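PDB 2H8G: 5'-Methylthioadenosine Nucleosidase from Arabidopsis thaliana, which belongs to the phosphorylase superfamily, as a nucleosidase of alpha/beta fold whose sheet borders a pocket that holds adenine in this structure. Local coordinates for residues L40-T51 / V63-I74; N113-K123 / D195-V206. One frame throughout, in Å; residues are numbered along the deposited sequence.

Interaction 1 (L40-T51 / V63-I74); sequences LPLVNKFGLSET and VLYHGVHKDLRI
Val-63 meets Glu-50 with its CG1 methyl, 3.7 Å from the aliphatic CG of the acid. Next along strand 63-69, Leu-64 O is gripped twice by Thr-51: the backbone N approaches nearly along the C=O axis, while OG1, set between the backbone N and the carbonyl carbon (chi1 62°), comes in tilted at 2.9 Å from Leu-64 O. Tyr-65 receives helix 36-45: Val-43 CG2 stands over one ring face, a CH-pi contact 3.7 Å from the centroid. His-66 and Ser-49 form a hydrogen-bonded antiparallel pair, to which the imidazole adds a bent bond from His-66 ND1 to Ser-49 O, 2.9 Å. The two donors of His-66 reach that oxygen from opposite faces of its carbonyl plane. Bare Gly-67 lets Leu-48 CD2 approach its CA to 3.4 Å. Further on, His-69 takes the edge of Phe-46 in a T-shaped pair, planes 79° apart, while its NE2 bonds to Asn-257. Beyond the type II' turn, Ile-74 CD1 touches Phe-46 CD2 at 3.8 Å. Two carbonyl oxygens, Leu-64 O and Ser-49 O, each accepting two hydrogen bonds, thus tie strand 49-50 to the sheet edge, and apolar and aromatic packing seats helix 36-45, which ends in a Schellman motif at Gly-47.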
loop_
_atom_site.group_PDB
_atom_site.type_symbol
_atom_site.label_atom_id
_atom_site.label_comp_id
_atom_site.label_asym_id
_atom_site.label_seq_id
_atom_site.Cartn_x
_atom_site.Cartn_y
_atom_site.Cartn_z
ATOM N N LEU A 40 -12.785 17.736 -6.235
ATOM C CA LEU A 40 -13.716 18.858 -6.126
ATOM C C LEU A 40 -14.372 19.262 -7.443
ATOM O O LEU A 40 -15.589 19.429 -7.502
ATOM C CB LEU A 40 -13.023 20.073 -5.497
ATOM C CG LEU A 40 -12.708 19.956 -4.002
ATOM C CD1 LEU A 40 -11.957 21.196 -3.536
ATOM C CD2 LEU A 40 -14.004 19.780 -3.216
ATOM N N PRO A 41 -13.581 19.425 -8.516
ATOM C CA PRO A 41 -14.173 19.812 -9.800
ATOM C C PRO A 41 -15.298 18.866 -10.217
ATOM O O PRO A 41 -16.342 19.303 -10.704
ATOM C CB PRO A 41 -12.985 19.752 -10.756
ATOM C CG PRO A 41 -11.830 20.117 -9.871
ATOM C CD PRO A 41 -12.115 19.312 -8.630
ATOM N N LEU A 42 -15.078 17.570 -10.014
ATOM C CA LEU A 42 -16.062 16.555 -10.372
ATOM C C LEU A 42 -17.240 16.552 -9.401
ATOM O O LEU A 42 -18.387 16.370 -9.806
ATOM C CB LEU A 42 -15.404 15.171 -10.395
ATOM C CG LEU A 42 -16.232 14.010 -10.951
ATOM C CD1 LEU A 42 -16.588 14.281 -12.405
ATOM C CD2 LEU A 42 -15.437 12.718 -10.836
ATOM N N VAL A 43 -16.951 16.751 -8.119
ATOM C CA VAL A 43 -17.994 16.781 -7.099
ATOM C C VAL A 43 -18.978 17.912 -7.391
ATOM O O VAL A 43 -20.192 17.715 -7.375
ATOM C CB VAL A 43 -17.393 16.992 -5.690
ATOM C CG1 VAL A 43 -18.503 17.234 -4.673
ATOM C CG2 VAL A 43 -16.569 15.774 -5.289
ATOM N N ASN A 44 -18.438 19.096 -7.661
ATOM C CA ASN A 44 -19.249 20.273 -7.956
ATOM C C ASN A 44 -20.028 20.103 -9.256
ATOM O O ASN A 44 -21.174 20.540 -9.364
ATOM C CB ASN A 44 -18.352 21.512 -8.042
ATOM C CG ASN A 44 -17.730 21.878 -6.702
ATOM O OD1 ASN A 44 -16.771 22.650 -6.638
ATOM N ND2 ASN A 44 -18.282 21.332 -5.623
ATOM N N LYS A 45 -19.404 19.462 -10.239
ATOM C CA LYS A 45 -20.039 19.242 -11.533
ATOM C C LYS A 45 -21.332 18.440 -11.415
ATOM O O LYS A 45 -22.319 18.742 -12.085
ATOM C CB LYS A 45 -19.073 18.522 -12.479
ATOM C CG LYS A 45 -19.666 18.185 -13.837
ATOM C CD LYS A 45 -20.051 19.436 -14.609
ATOM C CE LYS A 45 -20.651 19.080 -15.961
ATOM N NZ LYS A 45 -20.976 20.292 -16.761
ATOM N N PHE A 46 -21.328 17.417 -10.565
ATOM C CA PHE A 46 -22.513 16.587 -10.381
ATOM C C PHE A 46 -23.221 16.875 -9.062
ATOM O O PHE A 46 -24.114 16.134 -8.653
ATOM C CB PHE A 46 -22.145 15.103 -10.463
ATOM C CG PHE A 46 -21.697 14.667 -11.832
ATOM C CD1 PHE A 46 -20.472 15.084 -12.346
ATOM C CD2 PHE A 46 -22.512 13.858 -12.618
ATOM C CE1 PHE A 46 -20.067 14.704 -13.625
ATOM C CE2 PHE A 46 -22.117 13.472 -13.898
ATOM C CZ PHE A 46 -20.891 13.897 -14.402
ATOM N N GLY A 47 -22.814 17.955 -8.402
ATOM C CA GLY A 47 -23.423 18.340 -7.141
ATOM C C GLY A 47 -23.454 17.241 -6.097
ATOM O O GLY A 47 -24.466 17.044 -5.422
ATOM N N LEU A 48 -22.345 16.522 -5.959
ATOM C CA LEU A 48 -22.262 15.448 -4.978
ATOM C C LEU A 48 -22.131 16.049 -3.581
ATOM O O LEU A 48 -21.497 17.089 -3.400
ATOM C CB LEU A 48 -21.053 14.557 -5.273
ATOM C CG LEU A 48 -20.965 13.948 -6.675
ATOM C CD1 LEU A 48 -19.681 13.147 -6.795
ATOM C CD2 LEU A 48 -22.165 13.060 -6.940
ATOM N N SER A 49 -22.731 15.392 -2.595
ATOM C CA SER A 49 -22.676 15.872 -1.219
ATOM C C SER A 49 -21.687 15.060 -0.391
ATOM O O SER A 49 -21.615 13.837 -0.514
ATOM C CB SER A 49 -24.063 15.794 -0.576
ATOM O OG SER A 49 -24.998 16.593 -1.284
ATOM N N GLU A 50 -20.930 15.751 0.454
ATOM C CA GLU A 50 -19.947 15.099 1.310
ATOM C C GLU A 50 -20.655 14.430 2.480
ATOM O O GLU A 50 -21.218 15.108 3.338
ATOM C CB GLU A 50 -18.947 16.128 1.842
ATOM C CG GLU A 50 -17.748 15.519 2.548
ATOM C CD GLU A 50 -16.853 16.562 3.186
ATOM O OE1 GLU A 50 -16.522 17.560 2.511
ATOM O OE2 GLU A 50 -16.475 16.381 4.361
ATOM N N THR A 51 -20.633 13.100 2.509
ATOM C CA THR A 51 -21.273 12.358 3.589
ATOM C C THR A 51 -20.605 12.714 4.911
ATOM O O THR A 51 -19.395 12.554 5.069
ATOM C CB THR A 51 -21.157 10.836 3.377
ATOM O OG1 THR A 51 -19.775 10.459 3.375
ATOM C CG2 THR A 51 -21.791 10.431 2.058
ATOM N N VAL A 63 -12.618 10.818 2.821
ATOM C CA VAL A 63 -13.767 11.625 2.433
ATOM C C VAL A 63 -14.586 10.910 1.367
ATOM O O VAL A 63 -14.048 10.452 0.357
ATOM C CB VAL A 63 -13.322 12.990 1.874
ATOM C CG1 VAL A 63 -14.534 13.880 1.652
ATOM C CG2 VAL A 63 -12.334 13.648 2.823
ATOM N N LEU A 64 -15.890 10.812 1.598
ATOM C CA LEU A 64 -16.786 10.156 0.656
ATOM C C LEU A 64 -17.880 11.107 0.189
ATOM O O LEU A 64 -18.642 11.632 0.999
ATOM C CB LEU A 64 -17.422 8.924 1.306
ATOM C CG LEU A 64 -18.548 8.234 0.528
ATOM C CD1 LEU A 64 -18.038 7.769 -0.833
ATOM C CD2 LEU A 64 -19.073 7.058 1.334
ATOM N N TYR A 65 -17.946 11.337 -1.118
ATOM C CA TYR A 65 -18.972 12.207 -1.680
ATOM C C TYR A 65 -19.953 11.301 -2.408
ATOM O O TYR A 65 -19.543 10.428 -3.175
ATOM C CB TYR A 65 -18.384 13.207 -2.680
ATOM C CG TYR A 65 -17.272 14.080 -2.146
ATOM C CD1 TYR A 65 -15.952 13.639 -2.151
ATOM C CD2 TYR A 65 -17.538 15.360 -1.657
ATOM C CE1 TYR A 65 -14.920 14.448 -1.688
ATOM C CE2 TYR A 65 -16.512 16.179 -1.188
ATOM C CZ TYR A 65 -15.205 15.716 -1.209
ATOM O OH TYR A 65 -14.184 16.518 -0.753
ATOM N N HIS A 66 -21.244 11.494 -2.164
ATOM C CA HIS A 66 -22.249 10.671 -2.820
ATOM C C HIS A 66 -23.257 11.532 -3.568
ATOM O O HIS A 66 -23.452 12.706 -3.251
ATOM C CB HIS A 66 -22.971 9.786 -1.797
ATOM C CG HIS A 66 -23.887 10.536 -0.879
ATOM N ND1 HIS A 66 -23.467 11.599 -0.108
ATOM C CD2 HIS A 66 -25.202 10.368 -0.601
ATOM C CE1 HIS A 66 -24.482 12.051 0.606
ATOM N NE2 HIS A 66 -25.547 11.322 0.325
ATOM N N GLY A 67 -23.887 10.936 -4.574
ATOM C CA GLY A 67 -24.864 11.657 -5.362
ATOM C C GLY A 67 -25.482 10.753 -6.405
ATOM O O GLY A 67 -25.112 9.584 -6.524
ATOM N N VAL A 68 -26.430 11.292 -7.163
ATOM C CA VAL A 68 -27.098 10.514 -8.195
ATOM C C VAL A 68 -27.181 11.281 -9.506
ATOM O O VAL A 68 -27.521 12.465 -9.530
ATOM C CB VAL A 68 -28.529 10.123 -7.763
ATOM C CG1 VAL A 68 -29.167 9.240 -8.823
ATOM C CG2 VAL A 68 -28.493 9.409 -6.420
ATOM N N HIS A 69 -26.853 10.596 -10.594
ATOM C CA HIS A 69 -26.905 11.186 -11.921
ATOM C C HIS A 69 -27.627 10.195 -12.817
ATOM O O HIS A 69 -27.110 9.116 -13.103
ATOM C CB HIS A 69 -25.497 11.436 -12.461
ATOM C CG HIS A 69 -25.479 12.156 -13.773
ATOM N ND1 HIS A 69 -25.941 13.446 -13.919
ATOM C CD2 HIS A 69 -25.068 11.761 -15.001
ATOM C CE1 HIS A 69 -25.815 13.816 -15.181
ATOM N NE2 HIS A 69 -25.288 12.813 -15.858
ATOM N N LYS A 70 -28.829 10.562 -13.250
ATOM C CA LYS A 70 -29.633 9.699 -14.102
ATOM C C LYS A 70 -29.870 8.355 -13.426
ATOM O O LYS A 70 -30.421 8.298 -12.328
ATOM C CB LYS A 70 -28.946 9.497 -15.456
ATOM C CG LYS A 70 -28.772 10.784 -16.248
ATOM C CD LYS A 70 -28.044 10.546 -17.559
ATOM C CE LYS A 70 -27.810 11.854 -18.299
ATOM N NZ LYS A 70 -27.064 11.654 -19.573
ATOM N N ASP A 71 -29.445 7.276 -14.073
ATOM C CA ASP A 71 -29.636 5.939 -13.525
ATOM C C ASP A 71 -28.379 5.384 -12.858
ATOM O O ASP A 71 -28.239 4.171 -12.700
ATOM C CB ASP A 71 -30.087 4.983 -14.632
ATOM C CG ASP A 71 -31.286 5.505 -15.403
ATOM O OD1 ASP A 71 -31.128 6.485 -16.165
ATOM O OD2 ASP A 71 -32.389 4.941 -15.244
ATOM N N LEU A 72 -27.470 6.268 -12.461
ATOM C CA LEU A 72 -26.233 5.831 -11.824
ATOM C C LEU A 72 -25.971 6.450 -10.460
ATOM O O LEU A 72 -26.118 7.658 -10.270
ATOM C CB LEU A 72 -25.031 6.137 -12.726
ATOM C CG LEU A 72 -24.792 5.295 -13.978
ATOM C CD1 LEU A 72 -23.625 5.885 -14.760
ATOM C CD2 LEU A 72 -24.497 3.856 -13.585
ATOM N N ARG A 73 -25.582 5.608 -9.509
ATOM C CA ARG A 73 -25.233 6.074 -8.179
ATOM C C ARG A 73 -23.753 6.399 -8.309
ATOM O O ARG A 73 -22.976 5.564 -8.768
ATOM C CB ARG A 73 -25.430 4.969 -7.140
ATOM C CG ARG A 73 -26.882 4.635 -6.844
ATOM C CD ARG A 73 -26.986 3.504 -5.830
ATOM N NE ARG A 73 -28.355 3.320 -5.351
ATOM C CZ ARG A 73 -29.020 4.217 -4.631
ATOM N NH1 ARG A 73 -28.444 5.367 -4.302
ATOM N NH2 ARG A 73 -30.263 3.969 -4.236
ATOM N N ILE A 74 -23.366 7.610 -7.933
ATOM C CA ILE A 74 -21.971 8.008 -8.038
ATOM C C ILE A 74 -21.340 8.240 -6.678
ATOM O O ILE A 74 -21.835 9.028 -5.875
ATOM C CB ILE A 74 -21.813 9.297 -8.867
ATOM C CG1 ILE A 74 -22.442 9.107 -10.247
ATOM C CG2 ILE A 74 -20.334 9.652 -9.000
ATOM C CD1 ILE A 74 -22.390 10.343 -11.113
HETATM O O HOH W 1 -25.536 14.346 -9.739
HETATM O O HOH W 2 -26.256 14.424 -3.233
HETATM O O HOH W 3 -17.023 11.641 4.140
#

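Interaction 2 (N113-K123 / D195-V206). With ADE (adenine), chain C.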
loop_
_atom_site.group_PDB
_atom_site.type_symbol
_atom_site.label_atom_id
_atom_site.label_comp_id
_atom_site.label_asym_id
_atom_site.label_seq_id
_atom_site.Cartn_x
_atom_site.Cartn_y
_atom_site.Cartn_z
ATOM N N ASN A 113 -10.275 5.134 -11.427
ATOM C CA ASN A 113 -9.195 5.826 -10.729
ATOM C C ASN A 113 -8.880 7.021 -11.625
ATOM O O ASN A 113 -8.322 6.864 -12.703
ATOM C CB ASN A 113 -7.964 4.916 -10.606
ATOM C CG ASN A 113 -6.763 5.625 -9.994
ATOM O OD1 ASN A 113 -5.617 5.339 -10.351
ATOM N ND2 ASN A 113 -7.018 6.539 -9.057
ATOM N N ALA A 114 -9.275 8.213 -11.189
ATOM C CA ALA A 114 -9.039 9.417 -11.978
ATOM C C ALA A 114 -8.059 10.321 -11.258
ATOM O O ALA A 114 -8.157 10.513 -10.049
ATOM C CB ALA A 114 -10.362 10.154 -12.211
ATOM N N GLY A 115 -7.105 10.872 -12.001
ATOM C CA GLY A 115 -6.138 11.757 -11.385
ATOM C C GLY A 115 -5.117 12.274 -12.373
ATOM O O GLY A 115 -5.134 11.912 -13.552
ATOM N N THR A 116 -4.237 13.137 -11.875
ATOM C CA THR A 116 -3.173 13.720 -12.672
ATOM C C THR A 116 -1.981 12.770 -12.722
ATOM O O THR A 116 -1.852 11.861 -11.899
ATOM C CB THR A 116 -2.731 15.078 -12.086
ATOM O OG1 THR A 116 -2.466 14.944 -10.685
ATOM C CG2 THR A 116 -3.814 16.112 -12.293
ATOM N N CYS A 117 -1.097 12.990 -13.683
ATOM C CA CYS A 117 0.064 12.123 -13.833
ATOM C C CYS A 117 1.132 12.797 -14.667
ATOM O O CYS A 117 0.902 13.856 -15.256
ATOM C CB CYS A 117 -0.345 10.822 -14.537
ATOM S SG CYS A 117 -0.811 11.036 -16.281
ATOM N N GLY A 118 2.302 12.169 -14.706
ATOM C CA GLY A 118 3.382 12.675 -15.529
ATOM C C GLY A 118 3.276 11.918 -16.840
ATOM O O GLY A 118 2.714 10.817 -16.890
ATOM N N GLY A 119 3.789 12.506 -17.912
ATOM C CA GLY A 119 3.732 11.848 -19.202
ATOM C C GLY A 119 5.061 11.933 -19.923
ATOM O O GLY A 119 5.900 12.781 -19.614
ATOM N N PHE A 120 5.267 11.026 -20.867
ATOM C CA PHE A 120 6.487 11.034 -21.653
ATOM C C PHE A 120 6.195 11.557 -23.047
ATOM O O PHE A 120 5.390 10.987 -23.787
ATOM C CB PHE A 120 7.099 9.633 -21.715
ATOM C CG PHE A 120 7.735 9.210 -20.425
ATOM C CD1 PHE A 120 6.980 8.613 -19.422
ATOM C CD2 PHE A 120 9.080 9.478 -20.185
ATOM C CE1 PHE A 120 7.557 8.293 -18.194
ATOM C CE2 PHE A 120 9.664 9.161 -18.960
ATOM C CZ PHE A 120 8.899 8.568 -17.964
ATOM N N LYS A 121 6.846 12.666 -23.379
ATOM C CA LYS A 121 6.688 13.309 -24.672
ATOM C C LYS A 121 7.065 12.346 -25.793
ATOM O O LYS A 121 6.416 12.318 -26.840
ATOM C CB LYS A 121 7.565 14.566 -24.727
ATOM C CG LYS A 121 7.451 15.372 -26.010
ATOM C CD LYS A 121 8.304 16.636 -25.945
ATOM C CE LYS A 121 9.783 16.311 -25.748
ATOM N NZ LYS A 121 10.635 17.534 -25.749
ATOM N N VAL A 122 8.099 11.542 -25.565
ATOM C CA VAL A 122 8.543 10.586 -26.573
ATOM C C VAL A 122 7.515 9.486 -26.827
ATOM O O VAL A 122 7.543 8.834 -27.871
ATOM C CB VAL A 122 9.891 9.933 -26.180
ATOM C CG1 VAL A 122 10.951 11.006 -25.994
ATOM C CG2 VAL A 122 9.731 9.104 -24.916
ATOM N N LYS A 123 6.603 9.287 -25.877
ATOM C CA LYS A 123 5.568 8.267 -26.011
ATOM C C LYS A 123 4.266 8.846 -26.551
ATOM O O LYS A 123 3.252 8.144 -26.638
ATOM C CB LYS A 123 5.307 7.589 -24.663
ATOM C CG LYS A 123 6.472 6.757 -24.155
ATOM C CD LYS A 123 6.824 5.661 -25.148
ATOM C CE LYS A 123 8.010 4.843 -24.671
ATOM N NZ LYS A 123 7.711 4.127 -23.404
ATOM N N ASP A 195 8.128 0.433 -21.088
ATOM C CA ASP A 195 7.448 1.169 -22.151
ATOM C C ASP A 195 6.201 1.937 -21.710
ATOM O O ASP A 195 5.214 2.018 -22.444
ATOM C CB ASP A 195 7.090 0.197 -23.280
ATOM C CG ASP A 195 6.791 0.900 -24.586
ATOM O OD1 ASP A 195 7.612 1.741 -25.009
ATOM O OD2 ASP A 195 5.742 0.605 -25.198
ATOM N N ALA A 196 6.251 2.512 -20.514
ATOM C CA ALA A 196 5.122 3.274 -20.002
ATOM C C ALA A 196 5.035 4.636 -20.682
ATOM O O ALA A 196 6.049 5.208 -21.081
ATOM C CB ALA A 196 5.260 3.463 -18.496
ATOM N N THR A 197 3.815 5.147 -20.819
ATOM C CA THR A 197 3.600 6.459 -21.401
ATOM C C THR A 197 3.305 7.424 -20.268
ATOM O O THR A 197 3.590 8.617 -20.373
ATOM C CB THR A 197 2.379 6.471 -22.348
ATOM O OG1 THR A 197 2.654 5.658 -23.492
ATOM C CG2 THR A 197 2.058 7.889 -22.803
ATOM N N LEU A 198 2.753 6.886 -19.180
ATOM C CA LEU A 198 2.348 7.687 -18.021
ATOM C C LEU A 198 2.982 7.223 -16.715
ATOM O O LEU A 198 3.287 6.042 -16.546
ATOM C CB LEU A 198 0.828 7.612 -17.873
ATOM C CG LEU A 198 0.017 7.789 -19.156
ATOM C CD1 LEU A 198 -1.404 7.292 -18.932
ATOM C CD2 LEU A 198 0.034 9.245 -19.592
ATOM N N LYS A 199 3.136 8.159 -15.783
ATOM C CA LYS A 199 3.744 7.885 -14.488
ATOM C C LYS A 199 2.901 8.510 -13.382
ATOM O O LYS A 199 2.566 9.699 -13.448
ATOM C CB LYS A 199 5.165 8.469 -14.466
ATOM C CG LYS A 199 5.923 8.322 -13.159
ATOM C CD LYS A 199 7.295 9.009 -13.256
ATOM C CE LYS A 199 8.092 8.858 -11.978
ATOM N NZ LYS A 199 7.426 9.510 -10.812
ATOM N N ASP A 200 2.546 7.717 -12.374
ATOM C CA ASP A 200 1.745 8.240 -11.267
ATOM C C ASP A 200 2.159 7.616 -9.941
ATOM O O ASP A 200 3.200 6.961 -9.851
ATOM C CB ASP A 200 0.251 8.006 -11.503
ATOM C CG ASP A 200 -0.175 6.587 -11.203
ATOM O OD1 ASP A 200 -1.373 6.370 -10.909
ATOM O OD2 ASP A 200 0.679 5.678 -11.271
ATOM N N MET A 201 1.342 7.815 -8.912
ATOM C CA MET A 201 1.671 7.303 -7.593
ATOM C C MET A 201 0.632 6.389 -6.947
ATOM O O MET A 201 0.814 5.994 -5.797
ATOM C CB MET A 201 1.975 8.481 -6.655
ATOM C CG MET A 201 3.201 9.282 -7.065
ATOM S SD MET A 201 3.385 10.853 -6.195
ATOM C CE MET A 201 3.712 10.285 -4.561
ATOM N N GLU A 202 -0.429 6.032 -7.672
ATOM C CA GLU A 202 -1.470 5.171 -7.088
ATOM C C GLU A 202 -2.033 4.055 -7.973
ATOM O O GLU A 202 -2.446 3.012 -7.463
ATOM C CB GLU A 202 -2.673 6.007 -6.638
ATOM C CG GLU A 202 -2.430 7.028 -5.530
ATOM C CD GLU A 202 -1.911 8.359 -6.038
ATOM O OE1 GLU A 202 -2.270 8.748 -7.174
ATOM O OE2 GLU A 202 -1.167 9.025 -5.280
ATOM N N GLY A 203 -2.075 4.290 -9.279
ATOM C CA GLY A 203 -2.671 3.341 -10.209
ATOM C C GLY A 203 -2.513 1.844 -10.022
ATOM O O GLY A 203 -3.500 1.116 -9.895
ATOM N N ALA A 204 -1.277 1.372 -10.007
ATOM C CA ALA A 204 -1.033 -0.060 -9.883
ATOM C C ALA A 204 -1.557 -0.666 -8.587
ATOM O O ALA A 204 -1.875 -1.858 -8.546
ATOM C CB ALA A 204 0.456 -0.351 -10.040
ATOM N N ALA A 205 -1.638 0.142 -7.531
ATOM C CA ALA A 205 -2.124 -0.333 -6.242
ATOM C C ALA A 205 -3.643 -0.445 -6.294
ATOM O O ALA A 205 -4.226 -1.382 -5.747
ATOM C CB ALA A 205 -1.698 0.621 -5.129
ATOM N N VAL A 206 -4.287 0.517 -6.949
ATOM C CA VAL A 206 -5.738 0.469 -7.079
ATOM C C VAL A 206 -6.085 -0.773 -7.903
ATOM O O VAL A 206 -7.036 -1.493 -7.583
ATOM C CB VAL A 206 -6.288 1.729 -7.790
ATOM C CG1 VAL A 206 -7.803 1.610 -7.976
ATOM C CG2 VAL A 206 -5.962 2.973 -6.962
HETATM N N9 ADE C . 1.672 13.136 -10.728
HETATM C C8 ADE C . 1.830 14.178 -11.574
HETATM N N7 ADE C . 3.024 14.187 -12.214
HETATM C C5 ADE C . 3.659 13.073 -11.734
HETATM C C6 ADE C . 4.948 12.472 -11.980
HETATM N N6 ADE C . 5.809 13.015 -12.833
HETATM N N1 ADE C . 5.271 11.286 -11.280
HETATM C C2 ADE C . 4.369 10.739 -10.399
HETATM N N3 ADE C . 3.112 11.249 -10.105
HETATM C C4 ADE C . 2.835 12.406 -10.811
HETATM O O HOH W 4 -4.669 8.318 -8.292
HETATM O O HOH W 5 8.669 4.644 -21.014
HETATM O O HOH W 6 0.970 5.897 -25.706
#
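The adenine pocket is built partly on an antiparallel pairing of Gly-118, in strand 113-119, with Lys-199, in strand 198-200. Gly-118 N gives Lys-199 O a straight bond of 2.8 Å (170° at the hydrogen) in the carbonyl plane; the return bond, from Lys-199 N, meets Gly-118 O from above the plane of the Gly-118 carbonyl. The glycine, having no side chain, leaves room for the exocyclic N6 of adenine. Lys-199 runs extended alongside the base and bends only at its last torsion (chi4 -63°), which brings NZ to 2.8 Å from adenine N1; the same NZ also bonds to Asp-182 O. On the other sheet face, Cys-117 SG packs 3.9 Å from Leu-198 CD2.

Beyond the pairing, Phe-120 N bonds to Thr-197 O at 3.0 Å. Folded at its second and fourth side-chain torsions, Lys-123 curls back and brings NZ to Asp-195 OD1 in a salt bridge (2.9 Å), met from above the carboxylate plane, and to Ala-196 O in a hydrogen bond (3.1 Å).

At the opposite end, Asp-200 OD1 accepts Gly-203 N at 2.7 Å in an Asx motif at the start of helix 203-212. Asn-113 OD1 comes close to Gly-203 CA and shares Lys-221 with Asp-200. At this buried end, Gly-203 N, Lys-221 and Thr-177 together hold the Asp-200 carboxylate, which probably steadies the strand end whose CA, on Asp-200, lies 3.5 Å from adenine N3.

Overall arrangement
Both contacts reach one mixed sheet, yet they serve different parts of it. Interaction 1 lies toward the periphery, its centre about 17 Å from the centre of the chain, whereas interaction 2 is buried, about 9 Å from that centre and on its opposite side. Their centres are 25 Å apart and their nearest atoms about 6 Å, so they do not touch. Strand 28-32 relates them, pairing in parallel with strand 72-78 on one hand and strand 110-119 on the other. Adenine belongs to interaction 2; interaction 1 contributes no residue to its pocket. The pair illustrates how a single sheet can carry a strand pairing with helix packing at its edge and a ligand site at separate places.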